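Local coordinates for protein 3-deoxy-manno-octulosonate cytidylyltransferase (PDB 1H7E) that activates the eight-carbon sugar KDO by transferring CMP to it from CTP, releasing diphosphate, probably for incorporation into bacterial lipopolysaccharide, at residues L120-A131 against R168-R179; V182-S192 against E201-I210. All coordinates share one frame; numbering follows the deposited sequence.

Overall arrangement
Interaction 1 is a largely buried contact near the middle of the domain: strands 122-129 and 169-179 pair antiparallel within the mixed seven-stranded sheet and are joined mainly by backbone hydrogen bonds. Interaction 2, about 17 Å away between centres, is only partly buried. It packs helix 180-185 and the chain beyond it against the short helix 203-207, using an apolar cluster, a sandwiched arginine and bridging waters. Strand 169-179 runs straight into helix 180-185, which makes the two contacts consecutive. They also touch in space: Pro121 meets Val182 and Ile210, while Gln202 lies against His172 and Tyr176. Both belong to a nucleotidyltransferase domain of the GT-A clan.

Interaction 1 of 2, residues L120-A131 against R168-R179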
loop_
_atom_site.group_PDB
_atom_site.type_symbol
_atom_site.label_atom_id
_atom_site.label_comp_id
_atom_site.label_asym_id
_atom_site.label_seq_id
_atom_site.Cartn_x
_atom_site.Cartn_y
_atom_site.Cartn_z
ATOM N N LEU A 120 -4.067 16.398 9.154
ATOM C CA LEU A 120 -3.808 15.804 7.839
ATOM C C LEU A 120 -2.686 16.541 7.115
ATOM O O LEU A 120 -2.813 17.720 6.802
ATOM C CB LEU A 120 -5.093 15.799 7.005
ATOM C CG LEU A 120 -4.984 15.158 5.620
ATOM C CD1 LEU A 120 -4.504 13.685 5.714
ATOM C CD2 LEU A 120 -6.351 15.257 4.929
ATOM N N PRO A 121 -1.586 15.839 6.793
ATOM C CA PRO A 121 -0.484 16.518 6.111
ATOM C C PRO A 121 -0.654 16.752 4.615
ATOM O O PRO A 121 -0.275 17.811 4.104
ATOM C CB PRO A 121 0.719 15.595 6.376
ATOM C CG PRO A 121 0.209 14.556 7.388
ATOM C CD PRO A 121 -1.238 14.442 7.098
ATOM N N VAL A 122 -1.191 15.749 3.915
ATOM C CA VAL A 122 -1.336 15.787 2.461
ATOM C C VAL A 122 -2.644 15.133 2.039
ATOM O O VAL A 122 -3.093 14.162 2.661
ATOM C CB VAL A 122 -0.186 14.981 1.777
ATOM C CG1 VAL A 122 -0.254 15.096 0.252
ATOM C CG2 VAL A 122 1.190 15.418 2.309
ATOM N N ALA A 123 -3.262 15.689 1.002
ATOM C CA ALA A 123 -4.505 15.145 0.457
ATOM C C ALA A 123 -4.390 15.137 -1.072
ATOM O O ALA A 123 -3.650 15.931 -1.655
ATOM C CB ALA A 123 -5.706 15.959 0.909
ATOM N N THR A 124 -5.078 14.195 -1.716
ATOM C CA THR A 124 -5.052 14.090 -3.159
ATOM C C THR A 124 -6.392 13.505 -3.605
ATOM O O THR A 124 -7.268 13.252 -2.768
ATOM C CB THR A 124 -3.844 13.257 -3.664
ATOM O OG1 THR A 124 -3.751 13.375 -5.086
ATOM C CG2 THR A 124 -3.989 11.752 -3.264
ATOM N N LEU A 125 -6.557 13.338 -4.913
ATOM C CA LEU A 125 -7.817 12.848 -5.472
ATOM C C LEU A 125 -7.720 11.528 -6.232
ATOM O O LEU A 125 -6.647 11.125 -6.671
ATOM C CB LEU A 125 -8.398 13.909 -6.424
ATOM C CG LEU A 125 -8.724 15.292 -5.837
ATOM C CD1 LEU A 125 -9.143 16.215 -6.967
ATOM C CD2 LEU A 125 -9.804 15.186 -4.760
ATOM N N CYS A 126 -8.876 10.885 -6.404
ATOM C CA CYS A 126 -8.963 9.635 -7.150
ATOM C C CYS A 126 -10.400 9.472 -7.679
ATOM O O CYS A 126 -11.326 10.162 -7.228
ATOM C CB CYS A 126 -8.586 8.446 -6.250
ATOM S SG CYS A 126 -9.747 8.091 -4.953
ATOM N N HIS A 127 -10.567 8.640 -8.703
ATOM C CA HIS A 127 -11.909 8.341 -9.229
ATOM C C HIS A 127 -11.933 6.879 -9.695
ATOM O O HIS A 127 -10.880 6.296 -9.976
ATOM C CB HIS A 127 -12.372 9.315 -10.333
ATOM C CG HIS A 127 -11.624 9.206 -11.630
ATOM N ND1 HIS A 127 -11.843 8.195 -12.540
ATOM C CD2 HIS A 127 -10.698 10.018 -12.196
ATOM C CE1 HIS A 127 -11.084 8.386 -13.605
ATOM N NE2 HIS A 127 -10.379 9.487 -13.422
ATOM N N ALA A 128 -13.116 6.271 -9.683
ATOM C CA ALA A 128 -13.267 4.870 -10.093
ATOM C C ALA A 128 -12.979 4.633 -11.567
ATOM O O ALA A 128 -13.264 5.486 -12.413
ATOM C CB ALA A 128 -14.671 4.375 -9.756
ATOM N N ILE A 129 -12.316 3.515 -11.861
ATOM C CA ILE A 129 -12.023 3.122 -13.231
ATOM C C ILE A 129 -12.317 1.619 -13.358
ATOM O O ILE A 129 -12.404 0.915 -12.361
ATOM C CB ILE A 129 -10.553 3.406 -13.673
ATOM C CG1 ILE A 129 -9.562 2.815 -12.674
ATOM C CG2 ILE A 129 -10.313 4.927 -13.814
ATOM C CD1 ILE A 129 -8.151 2.762 -13.177
ATOM N N SER A 130 -12.502 1.166 -14.591
ATOM C CA SER A 130 -12.768 -0.240 -14.894
ATOM C C SER A 130 -11.462 -1.013 -14.821
ATOM O O SER A 130 -10.376 -0.419 -14.879
ATOM C CB SER A 130 -13.309 -0.342 -16.318
ATOM O OG SER A 130 -12.298 -0.064 -17.289
ATOM N N ALA A 131 -11.564 -2.336 -14.762
ATOM C CA ALA A 131 -10.389 -3.201 -14.715
ATOM C C ALA A 131 -9.527 -3.063 -15.970
ATOM O O ALA A 131 -8.298 -3.116 -15.896
ATOM C CB ALA A 131 -10.819 -4.653 -14.523
ATOM N N ARG A 168 -12.360 -3.505 -7.233
ATOM C CA ARG A 168 -12.810 -2.169 -7.609
ATOM C C ARG A 168 -11.510 -1.341 -7.688
ATOM O O ARG A 168 -10.664 -1.415 -6.791
ATOM C CB ARG A 168 -13.767 -1.616 -6.555
ATOM C CG ARG A 168 -14.409 -0.308 -6.955
ATOM C CD ARG A 168 -15.489 0.127 -5.964
ATOM N NE ARG A 168 -16.064 1.410 -6.372
ATOM C CZ ARG A 168 -15.652 2.606 -5.945
ATOM N NH1 ARG A 168 -14.657 2.718 -5.070
ATOM N NH2 ARG A 168 -16.219 3.703 -6.431
ATOM N N TYR A 169 -11.303 -0.679 -8.821
ATOM C CA TYR A 169 -10.101 0.104 -9.064
ATOM C C TYR A 169 -10.310 1.608 -8.953
ATOM O O TYR A 169 -11.384 2.124 -9.287
ATOM C CB TYR A 169 -9.528 -0.229 -10.450
ATOM C CG TYR A 169 -9.040 -1.654 -10.524
ATOM C CD1 TYR A 169 -7.790 -1.988 -10.017
ATOM C CD2 TYR A 169 -9.875 -2.685 -10.984
ATOM C CE1 TYR A 169 -7.371 -3.313 -9.943
ATOM C CE2 TYR A 169 -9.467 -4.022 -10.914
ATOM C CZ TYR A 169 -8.213 -4.320 -10.391
ATOM O OH TYR A 169 -7.772 -5.616 -10.296
ATOM N N LEU A 170 -9.277 2.284 -8.443
ATOM C CA LEU A 170 -9.273 3.741 -8.292
ATOM C C LEU A 170 -8.060 4.302 -8.990
ATOM O O LEU A 170 -6.950 3.837 -8.778
ATOM C CB LEU A 170 -9.203 4.152 -6.817
ATOM C CG LEU A 170 -10.408 3.838 -5.938
ATOM C CD1 LEU A 170 -10.069 4.054 -4.462
ATOM C CD2 LEU A 170 -11.608 4.693 -6.375
ATOM N N LYS A 171 -8.286 5.271 -9.864
ATOM C CA LYS A 171 -7.207 5.943 -10.547
ATOM C C LYS A 171 -6.827 7.196 -9.719
ATOM O O LYS A 171 -7.698 7.960 -9.271
ATOM C CB LYS A 171 -7.653 6.394 -11.929
ATOM C CG LYS A 171 -6.647 7.297 -12.623
ATOM C CD LYS A 171 -7.177 7.756 -13.970
ATOM C CE LYS A 171 -6.127 8.554 -14.708
ATOM N NZ LYS A 171 -6.485 8.698 -16.144
ATOM N N HIS A 172 -5.525 7.405 -9.547
ATOM C CA HIS A 172 -5.021 8.557 -8.818
ATOM C C HIS A 172 -5.032 9.774 -9.761
ATOM O O HIS A 172 -4.582 9.678 -10.910
ATOM C CB HIS A 172 -3.602 8.266 -8.332
ATOM C CG HIS A 172 -2.912 9.448 -7.724
ATOM N ND1 HIS A 172 -3.522 10.288 -6.815
ATOM C CD2 HIS A 172 -1.669 9.946 -7.921
ATOM C CE1 HIS A 172 -2.684 11.254 -6.478
ATOM N NE2 HIS A 172 -1.554 11.069 -7.134
ATOM N N VAL A 173 -5.613 10.882 -9.285
ATOM C CA VAL A 173 -5.683 12.158 -10.027
ATOM C C VAL A 173 -4.612 13.041 -9.374
ATOM O O VAL A 173 -4.735 13.389 -8.198
ATOM C CB VAL A 173 -7.092 12.829 -9.881
ATOM C CG1 VAL A 173 -7.098 14.208 -10.565
ATOM C CG2 VAL A 173 -8.170 11.931 -10.506
ATOM N N GLY A 174 -3.590 13.392 -10.154
ATOM C CA GLY A 174 -2.432 14.150 -9.692
ATOM C C GLY A 174 -2.502 15.573 -9.174
ATOM O O GLY A 174 -1.636 16.384 -9.503
ATOM N N ILE A 175 -3.511 15.859 -8.359
ATOM C CA ILE A 175 -3.706 17.169 -7.726
ATOM C C ILE A 175 -3.469 16.932 -6.246
ATOM O O ILE A 175 -4.064 16.018 -5.662
ATOM C CB ILE A 175 -5.132 17.668 -7.907
ATOM C CG1 ILE A 175 -5.376 17.945 -9.391
ATOM C CG2 ILE A 175 -5.349 18.939 -7.101
ATOM C CD1 ILE A 175 -6.789 18.300 -9.694
ATOM N N TYR A 176 -2.625 17.766 -5.640
ATOM C CA TYR A 176 -2.276 17.617 -4.228
ATOM C C TYR A 176 -2.466 18.882 -3.405
ATOM O O TYR A 176 -2.361 19.983 -3.944
ATOM C CB TYR A 176 -0.793 17.272 -4.098
ATOM C CG TYR A 176 -0.345 15.987 -4.744
ATOM C CD1 TYR A 176 0.026 15.956 -6.090
ATOM C CD2 TYR A 176 -0.236 14.815 -3.996
ATOM C CE1 TYR A 176 0.505 14.779 -6.677
ATOM C CE2 TYR A 176 0.244 13.634 -4.567
ATOM C CZ TYR A 176 0.612 13.627 -5.898
ATOM O OH TYR A 176 1.120 12.481 -6.451
ATOM N N ALA A 177 -2.757 18.707 -2.116
ATOM C CA ALA A 177 -2.859 19.811 -1.148
ATOM C C ALA A 177 -1.820 19.437 -0.077
ATOM O O ALA A 177 -1.825 18.314 0.445
ATOM C CB ALA A 177 -4.250 19.899 -0.529
ATOM N N TYR A 178 -0.901 20.351 0.213
ATOM C CA TYR A 178 0.138 20.110 1.209
ATOM C C TYR A 178 0.079 21.144 2.297
ATOM O O TYR A 178 -0.106 22.313 2.010
ATOM C CB TYR A 178 1.540 20.270 0.611
ATOM C CG TYR A 178 1.881 19.353 -0.526
ATOM C CD1 TYR A 178 2.479 18.111 -0.290
ATOM C CD2 TYR A 178 1.669 19.743 -1.840
ATOM C CE1 TYR A 178 2.863 17.292 -1.336
ATOM C CE2 TYR A 178 2.052 18.914 -2.903
ATOM C CZ TYR A 178 2.649 17.698 -2.633
ATOM O OH TYR A 178 3.056 16.890 -3.662
ATOM N N ARG A 179 0.252 20.705 3.537
ATOM C CA ARG A 179 0.341 21.600 4.683
ATOM C C ARG A 179 1.755 22.225 4.557
ATOM O O ARG A 179 2.691 21.590 4.033
ATOM C CB ARG A 179 0.280 20.794 5.976
ATOM C CG ARG A 179 -0.569 21.387 7.034
ATOM C CD ARG A 179 -1.862 20.644 7.097
ATOM N NE ARG A 179 -2.951 21.510 7.531
ATOM C CZ ARG A 179 -4.234 21.163 7.511
ATOM N NH1 ARG A 179 -4.594 19.949 7.077
ATOM N NH2 ARG A 179 -5.159 22.043 7.893
HETATM O O HOH W 1 -8.872 10.397 -15.550
HETATM O O HOH W 2 -13.491 -0.930 -10.723
#
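Leu120 is tied to Arg179 through its carbonyl: Arg179 NH1 lies 2.9 Å from Leu120 O, on a lone pair and near the guanidinium plane. NH1 also bonds Met114 O, linking this end of the strand pair to helix 104-116. From here strand 122-129 pairs antiparallel with 169-179 inside the mixed sheet, and strand 212-216 flanks its other edge, where Thr124 and Phe215 share a backbone bond. Val122 CG2 packs alongside the Tyr178 ring, 4.0 Å from CD1, and Ala123 forms a doubly hydrogen-bonded antiparallel pair with Ala177. The register then shifts. Leu125 pairs with Val173, so strand 169-179 carries two extra residues here, and buried Leu125 N finds no partner. Leu125 O, by contrast, accepts two bonds, from Val173 N at 2.8 Å and from His172 ND1 at 3.2 Å, the latter with the oxygen tilted out of the ring plane. At His127, CG sits between the backbone N and the carbonyl carbon (chi1 69°), which lays the ring beside Lys171: NE2 is 3.7 Å from Lys171 CD, a water joins NE2 to Lys171 NZ, and ND1 donates to Ala128 O. Ile129 CG2 then meets Lys171 CB at 3.6 Å. His172 NE2 is hydrogen-bonded to Tyr176 OH; with both ring nitrogens engaged, rotation of the imidazole is probably restrained, and it spans the irregular part of the pairing.

Interaction 2 of 2, residues V182-S192 against E201-I210; sequences VLQNYSQLPES and EQLRLMNAGI
Tyr186 and Glu191 enclose the guanidinium of Arg204. The Tyr186 hydroxyl lies over one face, 3.4 Å above the plane, and Glu191 CG covers the opposite face, 3.7 Å from Arg204 NH2. The tyrosine ring and the guanidinium are turned only 20° from each other. The arginine side chain leaves its helix with CG trans to the backbone N (chi1 -174°) and bends at chi3 (-48°) to reach this slot, its CG passing 3.3 Å from Pro190 O. Tyr186 OH also donates to Glu201 OE2, although the position of that oxygen is less certain.

Next to the arginine, an apolar cluster gathers round Leu205 CD2, which meets the edge of the Tyr186 ring 3.9 Å from CE1 and also touches Leu189 CD1 and Val182 CG1. Leu189 spreads its other methyl, CD2, onto Ala208 CB at 3.7 Å, while its CD1 meets Ile210 CD1. At the far end, Ser192 CB presses on the amide of Asn207, 3.4 Å from CG.

Waters fasten the next layer. One accepts from Arg204 NH1 in the guanidinium plane and donates to Tyr186 O and Leu189 O; another joins Pro190 O, Arg204 O and Asn207 ND2. Arg204 NH2 is paired with Glu195 in a salt bridge. With an alanine in place of Arg204, Glu195 would probably lose its charged mate and a gap would open between Tyr186 and Glu191.

A Schellman motif at Gly209 ends helix 203-207 and turns Ile210 back toward the cluster. Asn207 O reaches Thr146 of the second subunit by a weak hydrogen bond. Ser192 N-caps helix 193-198, on which Leu203 packs through Pro194 and Glu198, and helix 76-86 flanks Tyr186 through Thr77 and Asp78.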
loop_
_atom_site.group_PDB
_atom_site.type_symbol
_atom_site.label_atom_id
_atom_site.label_comp_id
_atom_site.label_asym_id
_atom_site.label_seq_id
_atom_site.Cartn_x
_atom_site.Cartn_y
_atom_site.Cartn_z
ATOM N N VAL A 182 4.947 20.290 5.768
ATOM C CA VAL A 182 5.409 19.148 4.974
ATOM C C VAL A 182 6.435 19.616 3.957
ATOM O O VAL A 182 7.483 18.991 3.776
ATOM C CB VAL A 182 4.240 18.438 4.237
ATOM C CG1 VAL A 182 4.780 17.332 3.327
ATOM C CG2 VAL A 182 3.285 17.841 5.255
ATOM N N LEU A 183 6.152 20.756 3.331
ATOM C CA LEU A 183 7.038 21.322 2.333
ATOM C C LEU A 183 8.340 21.850 2.949
ATOM O O LEU A 183 9.392 21.756 2.314
ATOM C CB LEU A 183 6.312 22.411 1.545
ATOM C CG LEU A 183 5.127 21.904 0.700
ATOM C CD1 LEU A 183 4.397 23.078 0.112
ATOM C CD2 LEU A 183 5.606 20.971 -0.415
ATOM N N GLN A 184 8.276 22.344 4.185
ATOM C CA GLN A 184 9.475 22.855 4.881
ATOM C C GLN A 184 10.466 21.745 5.209
ATOM O O GLN A 184 11.679 21.971 5.265
ATOM C CB GLN A 184 9.104 23.553 6.186
ATOM C CG GLN A 184 8.372 24.858 5.973
ATOM C CD GLN A 184 7.980 25.536 7.264
ATOM O OE1 GLN A 184 7.243 24.978 8.075
ATOM N NE2 GLN A 184 8.441 26.763 7.444
ATOM N N ASN A 185 9.938 20.549 5.451
ATOM C CA ASN A 185 10.757 19.388 5.783
ATOM C C ASN A 185 10.990 18.439 4.605
ATOM O O ASN A 185 11.711 17.454 4.743
ATOM C CB ASN A 185 10.101 18.597 6.924
ATOM C CG ASN A 185 9.983 19.402 8.198
ATOM O OD1 ASN A 185 10.922 20.096 8.596
ATOM N ND2 ASN A 185 8.821 19.321 8.845
ATOM N N TYR A 186 10.467 18.786 3.436
ATOM C CA TYR A 186 10.557 17.922 2.274
ATOM C C TYR A 186 11.915 17.595 1.721
ATOM O O TYR A 186 12.166 16.440 1.386
ATOM C CB TYR A 186 9.681 18.432 1.126
ATOM C CG TYR A 186 9.562 17.441 -0.019
ATOM C CD1 TYR A 186 8.671 16.351 0.048
ATOM C CD2 TYR A 186 10.346 17.578 -1.163
ATOM C CE1 TYR A 186 8.574 15.426 -1.011
ATOM C CE2 TYR A 186 10.256 16.662 -2.222
ATOM C CZ TYR A 186 9.371 15.596 -2.138
ATOM O OH TYR A 186 9.295 14.738 -3.203
ATOM N N SER A 187 12.773 18.602 1.581
ATOM C CA SER A 187 14.106 18.393 0.999
ATOM C C SER A 187 15.044 17.486 1.796
ATOM O O SER A 187 16.079 17.086 1.288
ATOM C CB SER A 187 14.788 19.742 0.711
ATOM O OG SER A 187 15.201 20.370 1.914
ATOM N N GLN A 188 14.696 17.200 3.048
ATOM C CA GLN A 188 15.489 16.318 3.895
ATOM C C GLN A 188 15.095 14.824 3.742
ATOM O O GLN A 188 15.780 13.951 4.272
ATOM C CB GLN A 188 15.356 16.721 5.376
ATOM C CG GLN A 188 15.838 18.149 5.710
ATOM C CD GLN A 188 17.201 18.496 5.102
ATOM O OE1 GLN A 188 18.134 17.687 5.114
ATOM N NE2 GLN A 188 17.316 19.709 4.562
ATOM N N LEU A 189 13.979 14.537 3.066
ATOM C CA LEU A 189 13.530 13.154 2.880
ATOM C C LEU A 189 14.365 12.445 1.821
ATOM O O LEU A 189 14.657 12.987 0.747
ATOM C CB LEU A 189 12.069 13.105 2.446
ATOM C CG LEU A 189 11.042 13.750 3.362
ATOM C CD1 LEU A 189 9.661 13.622 2.758
ATOM C CD2 LEU A 189 11.122 13.101 4.714
ATOM N N PRO A 190 14.806 11.226 2.124
ATOM C CA PRO A 190 15.599 10.556 1.088
ATOM C C PRO A 190 14.660 9.895 0.067
ATOM O O PRO A 190 13.481 9.663 0.365
ATOM C CB PRO A 190 16.376 9.504 1.890
ATOM C CG PRO A 190 15.389 9.137 3.017
ATOM C CD PRO A 190 14.781 10.472 3.397
ATOM N N GLU A 191 15.154 9.683 -1.152
ATOM C CA GLU A 191 14.392 8.974 -2.180
ATOM C C GLU A 191 14.233 7.516 -1.665
ATOM O O GLU A 191 15.100 7.001 -0.964
ATOM C CB GLU A 191 15.168 8.952 -3.497
ATOM C CG GLU A 191 15.364 10.309 -4.123
ATOM C CD GLU A 191 16.030 10.223 -5.477
ATOM O OE1 GLU A 191 15.633 9.361 -6.295
ATOM O OE2 GLU A 191 16.953 11.024 -5.724
ATOM N N SER A 192 13.104 6.889 -1.954
ATOM C CA SER A 192 12.880 5.527 -1.494
ATOM C C SER A 192 13.011 4.557 -2.656
ATOM O O SER A 192 12.922 4.954 -3.828
ATOM C CB SER A 192 11.493 5.396 -0.866
ATOM O OG SER A 192 10.455 5.489 -1.838
ATOM N N GLU A 201 6.798 9.960 -7.496
ATOM C CA GLU A 201 7.309 10.824 -6.449
ATOM C C GLU A 201 6.558 10.784 -5.137
ATOM O O GLU A 201 7.172 10.904 -4.072
ATOM C CB GLU A 201 7.384 12.266 -6.942
ATOM C CG GLU A 201 8.483 13.033 -6.225
ATOM C CD GLU A 201 8.493 14.533 -6.509
ATOM O OE1 GLU A 201 7.827 14.995 -7.469
ATOM O OE2 GLU A 201 9.193 15.253 -5.755
ATOM N N GLN A 202 5.246 10.574 -5.190
ATOM C CA GLN A 202 4.452 10.535 -3.963
ATOM C C GLN A 202 4.861 9.411 -2.989
ATOM O O GLN A 202 4.594 9.492 -1.792
ATOM C CB GLN A 202 2.945 10.486 -4.270
ATOM C CG GLN A 202 2.443 9.231 -5.018
ATOM C CD GLN A 202 2.517 9.367 -6.522
ATOM O OE1 GLN A 202 3.517 9.803 -7.067
ATOM N NE2 GLN A 202 1.449 8.974 -7.207
ATOM N N LEU A 203 5.541 8.382 -3.492
ATOM C CA LEU A 203 5.973 7.291 -2.632
ATOM C C LEU A 203 7.080 7.757 -1.712
ATOM O O LEU A 203 7.344 7.104 -0.712
ATOM C CB LEU A 203 6.400 6.059 -3.452
ATOM C CG LEU A 203 5.242 5.389 -4.215
ATOM C CD1 LEU A 203 5.747 4.190 -5.053
ATOM C CD2 LEU A 203 4.162 4.949 -3.217
ATOM N N ARG A 204 7.724 8.891 -2.026
ATOM C CA ARG A 204 8.774 9.393 -1.129
ATOM C C ARG A 204 8.137 9.764 0.214
ATOM O O ARG A 204 8.719 9.531 1.283
ATOM C CB ARG A 204 9.487 10.633 -1.684
ATOM C CG ARG A 204 10.675 11.046 -0.813
ATOM C CD ARG A 204 11.479 12.184 -1.418
ATOM N NE ARG A 204 11.778 11.933 -2.827
ATOM C CZ ARG A 204 12.358 12.810 -3.637
ATOM N NH1 ARG A 204 12.720 13.999 -3.172
ATOM N NH2 ARG A 204 12.493 12.538 -4.928
ATOM N N LEU A 205 6.932 10.321 0.155
ATOM C CA LEU A 205 6.210 10.724 1.364
ATOM C C LEU A 205 5.804 9.507 2.205
ATOM O O LEU A 205 5.936 9.507 3.440
ATOM C CB LEU A 205 4.957 11.515 0.984
ATOM C CG LEU A 205 5.228 12.862 0.295
ATOM C CD1 LEU A 205 3.911 13.409 -0.254
ATOM C CD2 LEU A 205 5.860 13.846 1.266
ATOM N N MET A 206 5.294 8.480 1.526
ATOM C CA MET A 206 4.862 7.267 2.194
ATOM C C MET A 206 6.012 6.544 2.863
ATOM O O MET A 206 5.846 5.971 3.940
ATOM C CB MET A 206 4.128 6.371 1.209
ATOM C CG MET A 206 2.901 7.055 0.666
ATOM S SD MET A 206 1.896 5.893 -0.205
ATOM C CE MET A 206 0.955 5.242 1.199
ATOM N N ASN A 207 7.197 6.622 2.260
ATOM C CA ASN A 207 8.383 5.991 2.839
ATOM C C ASN A 207 8.679 6.552 4.230
ATOM O O ASN A 207 9.115 5.833 5.137
ATOM C CB ASN A 207 9.605 6.227 1.947
ATOM C CG ASN A 207 10.824 5.454 2.424
ATOM O OD1 ASN A 207 10.753 4.241 2.631
ATOM N ND2 ASN A 207 11.928 6.161 2.665
ATOM N N ALA A 208 8.451 7.855 4.371
ATOM C CA ALA A 208 8.706 8.575 5.618
ATOM C C ALA A 208 7.537 8.532 6.605
ATOM O O ALA A 208 7.578 9.182 7.643
ATOM C CB ALA A 208 9.076 10.025 5.298
ATOM N N GLY A 209 6.483 7.801 6.263
ATOM C CA GLY A 209 5.347 7.686 7.166
ATOM C C GLY A 209 4.398 8.874 7.161
ATOM O O GLY A 209 3.638 9.070 8.111
ATOM N N ILE A 210 4.443 9.682 6.106
ATOM C CA ILE A 210 3.564 10.839 6.007
ATOM C C ILE A 210 2.262 10.366 5.350
ATOM O O ILE A 210 2.262 9.840 4.238
ATOM C CB ILE A 210 4.216 11.956 5.180
ATOM C CG1 ILE A 210 5.426 12.511 5.938
ATOM C CG2 ILE A 210 3.193 13.064 4.872
ATOM C CD1 ILE A 210 6.410 13.242 5.052
HETATM O O HOH W 3 13.270 15.245 -0.709
HETATM O O HOH W 4 6.849 13.444 -2.540
HETATM O O HOH W 5 11.543 9.095 2.083
HETATM O O HOH W 6 8.135 4.411 -0.793
#